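Local coordinates for protein Ala-tRNApro hydrolase ProX (Aeropyrum pernix, PDB 1WDV) that probably hydrolyses mischarged alanyl-tRNA(Pro), acting in trans as an editing enzyme for prolyl-tRNA synthetase, at residues Arg12-Trp16 against Glu138-Ala142; Ser40-Leu46 against Val58-Lys64; Tyr93-Pro99 against Gly124-Glu128; Leu109-Arg113 against Ala145-Ser151; Leu115-Val121 against Glu133-Arg137. All blocks are in the same frame, centred on the assembly; numbering follows the deposited sequence.

Interaction 1 of 5, residues Arg12-Trp16 against Glu138-Ala142; sequences RGLTW and ELVEA
W16 and E138 show how one buried N-H can tie a loop to a helix. The indole NE1 donates to E138 OE1 over 2.9 Å; the bond is somewhat bent, and the acceptor lies a little off the ring plane. Ring and carboxylate are nearly coplanar, 9° apart, and slide past one another in opposite directions, the extended glutamate chain running alongside the indole. The same OE1 also takes a hydrogen from a water, which in turn accepts from T15 N, so two donors hold that oxygen.

At the far rim of the indole, CH2 rests on L139 CD1 at 3.8 Å, the two side chains meeting at about a right angle. One turn further along the helix, R12 NH1 reaches A142 O at 2.8 Å, in the guanidinium plane but above the carbonyl plane. Such a charge beside the last turn of a helix probably suits the negative end of its dipole.

A second shell positions the loop. G13, with positive phi, closes helix 4-12 in a Schellman motif and turns the chain, and L14 CD1 lies 3.8 Å above one face of the indole. Around this, W16 also meets the rings of W8 and F134. W16 packs on L132 of strand 130-134 and L139 on L109 and V111 of strand 108-112, while the contact itself joins the end of helix 4-12 and the loop before strand 17-20 to helix 136-143.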
# COMPACT_ATOMS: atom_id res chain seq x y z
N ARG A 12 -17.72 0.09 3.76
CA ARG A 12 -17.82 -0.66 2.51
C ARG A 12 -18.35 -2.08 2.74
O ARG A 12 -18.54 -2.83 1.78
CB ARG A 12 -16.44 -0.75 1.80
CG ARG A 12 -15.72 0.58 1.47
CD ARG A 12 -16.55 1.55 0.64
NE ARG A 12 -15.71 2.66 0.16
CZ ARG A 12 -15.12 2.70 -1.04
NH1 ARG A 12 -15.28 1.70 -1.90
NH2 ARG A 12 -14.36 3.73 -1.38
N GLY A 13 -18.55 -2.44 4.01
CA GLY A 13 -19.05 -3.76 4.38
C GLY A 13 -18.10 -4.90 4.05
O GLY A 13 -18.53 -6.02 3.77
N LEU A 14 -16.81 -4.63 4.08
CA LEU A 14 -15.83 -5.65 3.73
C LEU A 14 -15.41 -6.48 4.93
O LEU A 14 -15.64 -6.09 6.09
CB LEU A 14 -14.62 -4.97 3.08
CG LEU A 14 -14.97 -4.27 1.75
CD1 LEU A 14 -13.81 -3.37 1.29
CD2 LEU A 14 -15.31 -5.31 0.69
N THR A 15 -14.80 -7.63 4.64
CA THR A 15 -14.36 -8.57 5.67
C THR A 15 -12.89 -8.40 6.09
O THR A 15 -12.38 -9.20 6.87
CB THR A 15 -14.58 -10.06 5.24
OG1 THR A 15 -13.73 -10.40 4.13
CG2 THR A 15 -16.03 -10.29 4.83
N TRP A 16 -12.25 -7.34 5.59
CA TRP A 16 -10.84 -7.09 5.91
C TRP A 16 -10.66 -6.91 7.41
O TRP A 16 -11.56 -6.47 8.11
CB TRP A 16 -10.35 -5.83 5.19
CG TRP A 16 -10.51 -5.89 3.71
CD1 TRP A 16 -10.97 -6.93 2.95
CD2 TRP A 16 -10.18 -4.84 2.81
NE1 TRP A 16 -10.94 -6.58 1.61
CE2 TRP A 16 -10.46 -5.30 1.50
CE3 TRP A 16 -9.67 -3.55 2.98
CZ2 TRP A 16 -10.24 -4.52 0.37
CZ3 TRP A 16 -9.45 -2.77 1.86
CH2 TRP A 16 -9.74 -3.25 0.57
N GLU A 138 -10.43 -7.27 -4.23
CA GLU A 138 -11.49 -6.49 -3.58
C GLU A 138 -11.05 -5.03 -3.47
O GLU A 138 -11.86 -4.12 -3.61
CB GLU A 138 -11.84 -7.06 -2.20
CG GLU A 138 -12.51 -8.46 -2.28
CD GLU A 138 -12.87 -9.03 -0.91
OE1 GLU A 138 -12.56 -8.41 0.13
OE2 GLU A 138 -13.46 -10.14 -0.87
N LEU A 139 -9.75 -4.82 -3.26
CA LEU A 139 -9.25 -3.47 -3.15
C LEU A 139 -9.44 -2.76 -4.49
O LEU A 139 -9.91 -1.63 -4.56
CB LEU A 139 -7.75 -3.50 -2.78
CG LEU A 139 -7.07 -2.14 -2.88
CD1 LEU A 139 -7.64 -1.22 -1.83
CD2 LEU A 139 -5.54 -2.32 -2.70
N VAL A 140 -9.06 -3.44 -5.56
CA VAL A 140 -9.18 -2.85 -6.88
C VAL A 140 -10.63 -2.54 -7.19
O VAL A 140 -10.96 -1.42 -7.63
CB VAL A 140 -8.56 -3.77 -7.94
CG1 VAL A 140 -8.79 -3.21 -9.35
CG2 VAL A 140 -7.05 -3.86 -7.71
N GLU A 141 -11.52 -3.49 -6.94
CA GLU A 141 -12.92 -3.26 -7.27
C GLU A 141 -13.52 -2.12 -6.46
O GLU A 141 -14.30 -1.31 -6.99
CB GLU A 141 -13.74 -4.54 -7.07
CG GLU A 141 -15.20 -4.35 -7.46
CD GLU A 141 -15.93 -5.65 -7.60
OE1 GLU A 141 -15.60 -6.43 -8.53
OE2 GLU A 141 -16.85 -5.89 -6.78
N ALA A 142 -13.17 -2.03 -5.19
CA ALA A 142 -13.72 -0.99 -4.32
C ALA A 142 -13.23 0.42 -4.61
O ALA A 142 -13.93 1.39 -4.33
CB ALA A 142 -13.43 -1.34 -2.87
O HOH W 1 -14.64 -8.47 2.03

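Interaction 2 of 5, residues Ser40-Leu46 against Val58-Lys64; sequences SEIVKTL and VVIPGDK
K44 and I60 owe their meeting to matching first torsions: each carries its gamma carbon between its own backbone N and carbonyl carbon (K44 CG at chi1 43°, I60 CG1 at 69°). The two stems lean over the same face of the hairpin, and K44 CG comes within 3.7 Å of I60 CG1. A bend at the next bond carries the otherwise extended lysine across I60 at a slant, so that its methylene CE packs on I60 CD1 before NZ arrives at K64 O, a weak hydrogen bond of 2.9 Å. L46 completes this face; its CD1 meets I60 CD1 at 3.6 Å, with the branches roughly at right angles.

V43 and V59 pack across the other face, V43 CB against V59 CG1 at 3.7 Å. T45 lies there too, its hydroxyl engaged by V98 O.

Beneath the side chains, the backbone bonds come in reciprocal pairs. K44 N and I60 O are 3.0 Å apart, with I60 N returning the bond to K44 O. L46 and V58 repeat the pattern, and V59 CA adds a CA-H...O contact to K44 O. P61 to K64 form a type I turn, which brings D63 beside S40 CB.

This ladder of hydrogen-bonded and non-hydrogen-bonded pairs is that of an antiparallel beta hairpin, strands 43-50 and 55-61, in the interior of the mixed sheet of the aminoacyl-tRNA editing domain.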
# COMPACT_ATOMS: atom_id res chain seq x y z
N SER A 40 6.26 -11.81 -0.42
CA SER A 40 5.39 -11.35 -1.49
C SER A 40 3.97 -11.11 -1.00
O SER A 40 3.19 -10.44 -1.68
CB SER A 40 5.39 -12.34 -2.67
OG SER A 40 4.68 -13.54 -2.36
N GLU A 41 3.64 -11.66 0.16
CA GLU A 41 2.31 -11.45 0.74
C GLU A 41 2.24 -10.26 1.69
O GLU A 41 1.16 -9.95 2.22
CB GLU A 41 1.83 -12.70 1.46
CG GLU A 41 1.57 -13.80 0.45
CD GLU A 41 1.59 -15.18 1.06
OE1 GLU A 41 0.50 -15.71 1.39
OE2 GLU A 41 2.69 -15.74 1.21
N ILE A 42 3.38 -9.63 1.96
CA ILE A 42 3.43 -8.42 2.80
C ILE A 42 3.55 -7.29 1.77
O ILE A 42 4.60 -7.13 1.13
CB ILE A 42 4.69 -8.38 3.68
CG1 ILE A 42 4.76 -9.64 4.55
CG2 ILE A 42 4.67 -7.10 4.53
CD1 ILE A 42 3.54 -9.88 5.53
N VAL A 43 2.51 -6.50 1.59
CA VAL A 43 2.58 -5.48 0.56
C VAL A 43 2.88 -4.11 1.11
O VAL A 43 2.45 -3.76 2.20
CB VAL A 43 1.28 -5.42 -0.26
CG1 VAL A 43 1.08 -6.73 -1.00
CG2 VAL A 43 0.08 -5.17 0.66
N LYS A 44 3.64 -3.34 0.35
CA LYS A 44 3.94 -1.99 0.81
C LYS A 44 3.22 -0.99 -0.06
O LYS A 44 3.06 -1.21 -1.25
CB LYS A 44 5.45 -1.75 0.79
CG LYS A 44 6.17 -2.27 -0.41
CD LYS A 44 7.57 -2.74 0.00
CE LYS A 44 8.44 -3.13 -1.19
NZ LYS A 44 9.87 -3.31 -0.77
N THR A 45 2.73 0.07 0.59
CA THR A 45 2.04 1.18 -0.07
C THR A 45 3.11 2.24 -0.19
O THR A 45 3.47 2.87 0.80
CB THR A 45 0.90 1.76 0.81
OG1 THR A 45 -0.04 0.73 1.14
CG2 THR A 45 0.15 2.83 0.07
N LEU A 46 3.63 2.42 -1.39
CA LEU A 46 4.68 3.41 -1.61
C LEU A 46 4.11 4.70 -2.15
O LEU A 46 3.37 4.69 -3.12
CB LEU A 46 5.69 2.88 -2.63
CG LEU A 46 6.33 1.54 -2.27
CD1 LEU A 46 7.23 1.08 -3.45
CD2 LEU A 46 7.11 1.69 -0.97
N VAL A 58 1.23 3.39 -4.40
CA VAL A 58 1.49 2.25 -5.26
C VAL A 58 1.74 1.01 -4.40
O VAL A 58 2.70 0.95 -3.65
CB VAL A 58 2.74 2.56 -6.14
CG1 VAL A 58 2.94 1.45 -7.21
CG2 VAL A 58 2.55 3.94 -6.82
N VAL A 59 0.86 0.02 -4.54
CA VAL A 59 0.94 -1.20 -3.75
C VAL A 59 1.67 -2.29 -4.50
O VAL A 59 1.23 -2.72 -5.58
CB VAL A 59 -0.48 -1.71 -3.38
CG1 VAL A 59 -0.37 -2.91 -2.49
CG2 VAL A 59 -1.26 -0.59 -2.67
N ILE A 60 2.80 -2.72 -3.93
CA ILE A 60 3.63 -3.75 -4.56
C ILE A 60 4.01 -4.86 -3.57
O ILE A 60 3.89 -4.69 -2.35
CB ILE A 60 4.94 -3.16 -5.17
CG1 ILE A 60 5.88 -2.68 -4.06
CG2 ILE A 60 4.61 -1.97 -6.11
CD1 ILE A 60 7.31 -2.31 -4.59
N PRO A 61 4.42 -6.02 -4.10
CA PRO A 61 4.83 -7.17 -3.27
C PRO A 61 6.03 -6.78 -2.42
O PRO A 61 6.87 -6.00 -2.84
CB PRO A 61 5.22 -8.23 -4.29
CG PRO A 61 4.47 -7.84 -5.51
CD PRO A 61 4.52 -6.34 -5.53
N GLY A 62 6.12 -7.35 -1.23
CA GLY A 62 7.19 -7.00 -0.31
C GLY A 62 8.58 -7.37 -0.73
O GLY A 62 9.56 -6.77 -0.22
N ASP A 63 8.69 -8.37 -1.62
CA ASP A 63 9.99 -8.80 -2.11
C ASP A 63 10.39 -8.10 -3.41
O ASP A 63 11.33 -8.53 -4.08
CB ASP A 63 10.04 -10.34 -2.28
CG ASP A 63 8.96 -10.89 -3.20
OD1 ASP A 63 8.06 -10.14 -3.62
OD2 ASP A 63 9.01 -12.11 -3.52
N LYS A 64 9.72 -7.01 -3.76
CA LYS A 64 10.10 -6.26 -4.97
C LYS A 64 10.30 -4.80 -4.60
O LYS A 64 10.08 -4.40 -3.47
CB LYS A 64 9.00 -6.33 -6.04
CG LYS A 64 8.52 -7.74 -6.38
CD LYS A 64 9.51 -8.48 -7.26
CE LYS A 64 8.86 -9.76 -7.82
NZ LYS A 64 9.88 -10.59 -8.51

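Interaction 3 of 5, residues Tyr93-Pro99 against Gly124-Glu128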
# COMPACT_ATOMS: atom_id res chain seq x y z
N TYR A 93 -0.33 9.24 7.84
CA TYR A 93 -0.04 7.96 8.50
C TYR A 93 1.46 7.79 8.68
O TYR A 93 2.26 8.34 7.94
CB TYR A 93 -0.57 6.81 7.67
CG TYR A 93 -2.08 6.81 7.56
CD1 TYR A 93 -2.72 7.35 6.44
CD2 TYR A 93 -2.84 6.25 8.56
CE1 TYR A 93 -4.12 7.32 6.33
CE2 TYR A 93 -4.22 6.21 8.46
CZ TYR A 93 -4.85 6.74 7.35
OH TYR A 93 -6.23 6.64 7.28
N PRO A 94 1.86 6.98 9.67
CA PRO A 94 3.30 6.79 9.91
C PRO A 94 4.02 5.95 8.85
O PRO A 94 3.44 5.06 8.25
CB PRO A 94 3.32 6.18 11.31
CG PRO A 94 2.04 5.40 11.38
CD PRO A 94 1.04 6.32 10.70
N VAL A 95 5.29 6.28 8.64
CA VAL A 95 6.13 5.61 7.66
C VAL A 95 5.88 4.12 7.52
O VAL A 95 5.67 3.63 6.41
CB VAL A 95 7.63 5.86 7.99
CG1 VAL A 95 8.52 4.98 7.10
CG2 VAL A 95 7.97 7.34 7.79
N GLY A 96 5.89 3.38 8.63
CA GLY A 96 5.66 1.94 8.54
C GLY A 96 4.22 1.44 8.63
O GLY A 96 3.96 0.25 8.86
N GLY A 97 3.26 2.33 8.42
CA GLY A 97 1.88 1.89 8.51
C GLY A 97 0.95 2.50 7.49
O GLY A 97 -0.27 2.52 7.71
N VAL A 98 1.49 2.97 6.36
CA VAL A 98 0.65 3.61 5.33
C VAL A 98 -0.32 2.61 4.73
O VAL A 98 0.10 1.61 4.16
CB VAL A 98 1.53 4.19 4.21
CG1 VAL A 98 0.68 4.90 3.13
CG2 VAL A 98 2.50 5.22 4.81
N PRO A 99 -1.63 2.84 4.88
CA PRO A 99 -2.65 1.94 4.34
C PRO A 99 -2.94 2.24 2.87
O PRO A 99 -2.62 3.31 2.37
CB PRO A 99 -3.86 2.22 5.21
CG PRO A 99 -3.73 3.75 5.43
CD PRO A 99 -2.24 3.97 5.62
N GLY A 124 -0.28 -1.98 5.02
CA GLY A 124 -0.20 -1.06 6.15
C GLY A 124 -1.57 -0.91 6.78
O GLY A 124 -2.57 -0.75 6.08
N GLY A 125 -1.64 -0.96 8.11
CA GLY A 125 -2.93 -0.86 8.77
C GLY A 125 -3.27 0.50 9.35
O GLY A 125 -4.30 0.63 10.02
N GLY A 126 -2.43 1.50 9.13
CA GLY A 126 -2.71 2.82 9.68
C GLY A 126 -1.88 3.22 10.89
O GLY A 126 -1.90 4.38 11.32
N ARG A 127 -1.18 2.24 11.47
CA ARG A 127 -0.31 2.44 12.63
C ARG A 127 0.90 1.54 12.37
O ARG A 127 0.81 0.56 11.64
CB ARG A 127 -1.00 1.99 13.92
CG ARG A 127 -2.28 2.72 14.26
CD ARG A 127 -2.04 4.17 14.65
NE ARG A 127 -3.29 4.84 15.04
CZ ARG A 127 -3.40 6.14 15.30
NH1 ARG A 127 -2.34 6.94 15.23
NH2 ARG A 127 -4.58 6.65 15.64
N GLU A 128 2.03 1.89 12.97
CA GLU A 128 3.27 1.13 12.81
C GLU A 128 3.13 -0.33 13.21
O GLU A 128 3.83 -1.19 12.68
CB GLU A 128 4.39 1.77 13.64
CG GLU A 128 4.96 3.06 13.08
CD GLU A 128 5.86 2.82 11.87
OE1 GLU A 128 6.29 1.66 11.66
OE2 GLU A 128 6.15 3.80 11.13
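Two hydrogen bonds join G96-G97 to the loop G124-E128, and each uses a backbone N-H. G126 N donates to G97 O at 2.8 Å, in the carbonyl plane although the bond is markedly bent, 135° at the hydrogen. G96 N donates to E128 OE2, which it meets from above the carboxylate plane; the modelled separation is unusually short and its exact value doubtful. E128 is bent at chi2 (-74°), which folds the carboxylate back over G96, while its CG rests on P94 CB at 3.9 Å.

CA-H...O contacts continue the pattern inward. G124 CA approaches V98 O at 3.3 Å, and G97 CA leans on R127 O. The carbonyl of G124 is buried without a hydrogen-bond partner in the model; P99 CA lies 3.2 Å from its O, a weak polar contact in place of a conventional one.

Packing fills the margin. G126 O lies at the edge of the Y93 ring, in its plane, 3.5 Å from CD2, and is also close to P94 CD. P99 CD covers one face of that ring, whose hydroxyl is held by A102 O.

At G96, G97 and G124 a side chain would collide with the opposite segment, whereas G126 has backbone angles (phi 105°) that by themselves call for glycine. The loop that starts at G96 and runs through P99 is consistent with the GXXXP loop associated with substrate binding in relatives of this editing-domain family.

Interaction 4 of 5, residues Leu109-Arg113 against Ala145-Ser151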
# COMPACT_ATOMS: atom_id res chain seq x y z
N LEU A 109 -4.54 5.66 -6.40
CA LEU A 109 -4.08 4.32 -6.06
C LEU A 109 -3.73 3.46 -7.28
O LEU A 109 -4.48 3.42 -8.26
CB LEU A 109 -5.17 3.61 -5.24
CG LEU A 109 -4.90 2.18 -4.74
CD1 LEU A 109 -3.76 2.24 -3.73
CD2 LEU A 109 -6.16 1.60 -4.10
N VAL A 110 -2.58 2.79 -7.21
CA VAL A 110 -2.09 1.90 -8.29
C VAL A 110 -1.74 0.57 -7.62
O VAL A 110 -1.06 0.55 -6.61
CB VAL A 110 -0.81 2.49 -8.95
CG1 VAL A 110 -0.29 1.55 -10.04
CG2 VAL A 110 -1.09 3.88 -9.54
N VAL A 111 -2.19 -0.54 -8.21
CA VAL A 111 -1.92 -1.87 -7.62
C VAL A 111 -1.15 -2.72 -8.62
O VAL A 111 -1.54 -2.82 -9.78
CB VAL A 111 -3.25 -2.58 -7.25
CG1 VAL A 111 -2.99 -3.98 -6.71
CG2 VAL A 111 -3.96 -1.78 -6.15
N ASP A 112 -0.03 -3.29 -8.19
CA ASP A 112 0.73 -4.14 -9.11
C ASP A 112 -0.05 -5.41 -9.44
O ASP A 112 -0.52 -6.10 -8.54
CB ASP A 112 2.08 -4.53 -8.56
CG ASP A 112 2.96 -5.13 -9.64
OD1 ASP A 112 2.73 -6.29 -10.05
OD2 ASP A 112 3.84 -4.43 -10.14
N ARG A 113 -0.17 -5.73 -10.72
CA ARG A 113 -0.99 -6.88 -11.10
C ARG A 113 -0.49 -8.22 -10.59
O ARG A 113 -1.28 -9.16 -10.50
CB ARG A 113 -1.21 -6.94 -12.63
CG ARG A 113 -0.37 -7.94 -13.37
CD ARG A 113 -0.54 -7.90 -14.87
NE ARG A 113 -0.32 -6.58 -15.45
CZ ARG A 113 -1.28 -5.75 -15.84
NH1 ARG A 113 -2.57 -6.09 -15.73
NH2 ARG A 113 -0.95 -4.57 -16.36
N ALA A 145 -8.91 1.36 -8.58
CA ALA A 145 -7.48 1.46 -8.72
C ALA A 145 -6.97 0.99 -10.07
O ALA A 145 -7.51 0.05 -10.68
CB ALA A 145 -6.80 0.67 -7.61
N VAL A 146 -5.92 1.65 -10.53
CA VAL A 146 -5.26 1.30 -11.76
C VAL A 146 -4.37 0.07 -11.53
O VAL A 146 -3.54 0.08 -10.64
CB VAL A 146 -4.33 2.44 -12.21
CG1 VAL A 146 -3.69 2.09 -13.52
CG2 VAL A 146 -5.10 3.76 -12.29
N VAL A 147 -4.54 -0.98 -12.32
CA VAL A 147 -3.68 -2.17 -12.20
C VAL A 147 -2.55 -2.01 -13.22
O VAL A 147 -2.82 -1.76 -14.39
CB VAL A 147 -4.50 -3.45 -12.50
CG1 VAL A 147 -3.61 -4.66 -12.49
CG2 VAL A 147 -5.63 -3.61 -11.42
N ALA A 148 -1.29 -2.16 -12.78
CA ALA A 148 -0.16 -1.96 -13.66
C ALA A 148 1.02 -2.84 -13.28
O ALA A 148 0.97 -3.54 -12.28
CB ALA A 148 0.27 -0.48 -13.61
N ASP A 149 2.06 -2.83 -14.10
CA ASP A 149 3.26 -3.60 -13.81
C ASP A 149 4.24 -2.53 -13.36
O ASP A 149 4.87 -1.86 -14.19
CB ASP A 149 3.76 -4.30 -15.08
CG ASP A 149 2.75 -5.29 -15.59
OD1 ASP A 149 2.49 -6.26 -14.88
OD2 ASP A 149 2.19 -5.09 -16.69
N VAL A 150 4.37 -2.38 -12.05
CA VAL A 150 5.21 -1.32 -11.50
C VAL A 150 6.27 -1.76 -10.51
O VAL A 150 6.79 -0.95 -9.75
CB VAL A 150 4.30 -0.26 -10.84
CG1 VAL A 150 3.53 0.50 -11.92
CG2 VAL A 150 3.33 -0.93 -9.87
N SER A 151 6.60 -3.05 -10.52
CA SER A 151 7.60 -3.56 -9.60
C SER A 151 8.73 -4.23 -10.35
O SER A 151 8.58 -4.61 -11.51
CB SER A 151 6.95 -4.54 -8.61
OG SER A 151 6.33 -5.62 -9.29
O HOH W 2 3.76 -6.81 -12.44
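L109 and A145 open the parallel pairing of strands 108-112 and 146-148, the latter an edge of the domain's mixed sheet. A145 CB is the first bump: it settles against L109 CD2 at 3.7 Å and touches V111 CG2 at 4.0 Å, filling the hollow between these two residues on one face. On the other face V110 CG1 is the bump, lodged beside V146 O, A148 CB and V150 CG1, where L74 of helix 68-75 packs on V110 and A148, and M71 on V150. Backbone bonds step along the pair from L109 O to R113 N, with V111 N to V146 O at 2.8 Å.

Past the strand, R113 folds over V147: CG1 presses on R113 CB at 3.3 Å and also lies under one face of the guanidinium. A bend at chi3 (55°) turns the head to D149, which it grips side-on, NE to OD1 at 2.9 Å and NH2 to OD2, the two planes 50° apart.

D112, its CG anti to the backbone N, reaches past A148 to V150 and S151, while its OD1 is held by I114 N. A water bridges that OD1 to D149 OD1. V150 N and S151 OG approach D112 OD2 from opposite faces of the carboxylate plane, each 2.9 Å away.

Interaction 5 of 5, residues Leu115-Val121 against Glu133-Arg137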
# COMPACT_ATOMS: atom_id res chain seq x y z
N LEU A 115 -0.06 -9.00 -7.78
CA LEU A 115 -0.77 -9.30 -6.55
C LEU A 115 -2.19 -9.81 -6.76
O LEU A 115 -2.79 -10.34 -5.84
CB LEU A 115 -0.86 -8.04 -5.68
CG LEU A 115 0.48 -7.47 -5.18
CD1 LEU A 115 0.19 -6.12 -4.52
CD2 LEU A 115 1.14 -8.46 -4.20
N LEU A 116 -2.73 -9.69 -7.97
CA LEU A 116 -4.12 -10.06 -8.17
C LEU A 116 -4.54 -11.52 -7.97
O LEU A 116 -5.69 -11.78 -7.57
CB LEU A 116 -4.58 -9.52 -9.52
CG LEU A 116 -4.67 -7.99 -9.49
CD1 LEU A 116 -5.02 -7.50 -10.88
CD2 LEU A 116 -5.74 -7.55 -8.49
N SER A 117 -3.63 -12.46 -8.22
CA SER A 117 -3.97 -13.86 -8.02
C SER A 117 -3.91 -14.26 -6.55
O SER A 117 -4.39 -15.33 -6.17
CB SER A 117 -3.02 -14.77 -8.81
OG SER A 117 -1.71 -14.60 -8.33
N ARG A 118 -3.34 -13.40 -5.71
CA ARG A 118 -3.25 -13.73 -4.28
C ARG A 118 -4.56 -13.36 -3.57
O ARG A 118 -5.03 -12.23 -3.66
CB ARG A 118 -2.06 -13.00 -3.63
CG ARG A 118 -1.76 -13.49 -2.20
CD ARG A 118 -0.98 -14.80 -2.20
NE ARG A 118 0.43 -14.59 -2.56
CZ ARG A 118 1.31 -15.58 -2.60
NH1 ARG A 118 0.91 -16.82 -2.33
NH2 ARG A 118 2.58 -15.33 -2.86
N LYS A 119 -5.16 -14.32 -2.87
CA LYS A 119 -6.43 -14.02 -2.22
C LYS A 119 -6.29 -13.12 -1.01
O LYS A 119 -7.18 -12.32 -0.73
CB LYS A 119 -7.14 -15.31 -1.81
CG LYS A 119 -7.46 -16.17 -3.04
CD LYS A 119 -8.69 -17.05 -2.84
CE LYS A 119 -9.25 -17.47 -4.20
NZ LYS A 119 -10.52 -18.23 -4.06
N LYS A 120 -5.18 -13.25 -0.30
CA LYS A 120 -4.98 -12.48 0.92
C LYS A 120 -3.56 -11.93 1.02
O LYS A 120 -2.58 -12.64 0.78
CB LYS A 120 -5.28 -13.39 2.12
CG LYS A 120 -5.06 -12.79 3.49
CD LYS A 120 -5.58 -13.76 4.56
CE LYS A 120 -7.07 -14.06 4.33
NZ LYS A 120 -7.65 -15.06 5.30
N VAL A 121 -3.46 -10.65 1.34
CA VAL A 121 -2.15 -10.02 1.53
C VAL A 121 -2.26 -9.15 2.77
O VAL A 121 -3.35 -8.96 3.31
CB VAL A 121 -1.68 -9.15 0.32
CG1 VAL A 121 -1.51 -10.06 -0.93
CG2 VAL A 121 -2.69 -8.04 0.03
N GLU A 133 -5.21 -6.99 6.70
CA GLU A 133 -5.36 -8.23 5.96
C GLU A 133 -6.48 -7.95 4.96
O GLU A 133 -7.63 -7.67 5.37
CB GLU A 133 -5.77 -9.35 6.89
CG GLU A 133 -6.09 -10.66 6.20
CD GLU A 133 -6.74 -11.62 7.20
OE1 GLU A 133 -6.00 -12.27 7.96
OE2 GLU A 133 -7.98 -11.66 7.27
N PHE A 134 -6.15 -8.01 3.67
CA PHE A 134 -7.15 -7.72 2.63
C PHE A 134 -6.95 -8.48 1.31
O PHE A 134 -5.93 -9.11 1.08
CB PHE A 134 -7.15 -6.19 2.33
CG PHE A 134 -5.96 -5.70 1.54
CD1 PHE A 134 -6.03 -5.55 0.14
CD2 PHE A 134 -4.76 -5.34 2.18
CE1 PHE A 134 -4.94 -5.06 -0.58
CE2 PHE A 134 -3.67 -4.84 1.47
CZ PHE A 134 -3.75 -4.70 0.08
N SER A 135 -7.94 -8.38 0.44
CA SER A 135 -7.89 -9.04 -0.86
C SER A 135 -7.55 -8.01 -1.92
O SER A 135 -8.25 -7.01 -2.04
CB SER A 135 -9.27 -9.61 -1.21
OG SER A 135 -9.39 -9.77 -2.63
N PRO A 136 -6.48 -8.24 -2.69
CA PRO A 136 -6.09 -7.30 -3.74
C PRO A 136 -7.24 -7.05 -4.72
O PRO A 136 -7.53 -5.91 -5.07
CB PRO A 136 -4.91 -8.00 -4.40
CG PRO A 136 -4.23 -8.66 -3.21
CD PRO A 136 -5.43 -9.24 -2.45
N ARG A 137 -7.90 -8.11 -5.16
CA ARG A 137 -9.01 -7.90 -6.09
C ARG A 137 -10.12 -7.05 -5.50
O ARG A 137 -10.67 -6.20 -6.20
CB ARG A 137 -9.58 -9.23 -6.55
CG ARG A 137 -8.62 -9.88 -7.48
CD ARG A 137 -9.24 -11.12 -8.09
NE ARG A 137 -8.55 -11.43 -9.33
CZ ARG A 137 -8.39 -12.66 -9.79
NH1 ARG A 137 -8.89 -13.69 -9.09
NH2 ARG A 137 -7.76 -12.86 -10.93
O HOH W 3 -6.82 -10.89 -5.15
O HOH W 4 -8.96 -14.19 7.62
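V121 stands over the F134 ring, its CG2 projecting onto one face 3.7 Å from the centroid and 18° off the normal, a CH-pi contact. A chi1 of 74° tips the F134 ring over its own backbone, where it lies beneath that methyl. The same methyl meets P136 CG at 3.6 Å, pointing at this carbon of the proline ring. P136 thus wedges between V121 and the turn from L115 to R118, with L115 O against its CG and R118 O against its CD.

V121 and F134 are also a hydrogen-bonded pair of the antiparallel strands 121-124 and 130-134, V121 N lying 2.9 Å from F134 O. Directly after this pair the chain passes from strand to helix 136-143: S135 is the N-cap, its OG taking the N-H of E138.

On the outer margin K120 and E133 lie across each other at a slant. Their hydrocarbon parts touch, K120 CD to E133 CG at 3.5 Å, whereas the charged ends make a long salt bridge, NZ to OE2 3.9 Å, spanned by a shared water. The firmer partner of E133 is R17.

At the other end R137, extended from CG to NE, crosses L116 obliquely. L116 O sits 3.4 Å over one face of its guanidinium, offset toward the rim, and CD2 of the leucine touches R137 CG. A water donates to both L116 O and R118 O and accepts from R137 N.

Interactions 2 and 4 belong to the mixed sheet and are joined by V59, whose N and O probably bond to V110 O and D112 N. Interaction 2 is the more buried, whereas interaction 4 reaches the surface, where carboxylates and an arginine are added to the aliphatic contacts. Interactions 1 and 5 share helix 136-143 and meet where W16 CD2 lies on F134 CB; interaction 5 holds its start, interaction 1 ties the loop after helix 4-12 to the side of the helix from E138 to A142, and L139 and V140 pack on interaction 4. Interaction 3, partly buried and mostly backbone chemistry between glycines, touches interaction 2 through T45 and V98, its centre about 19 Å from that of interaction 4.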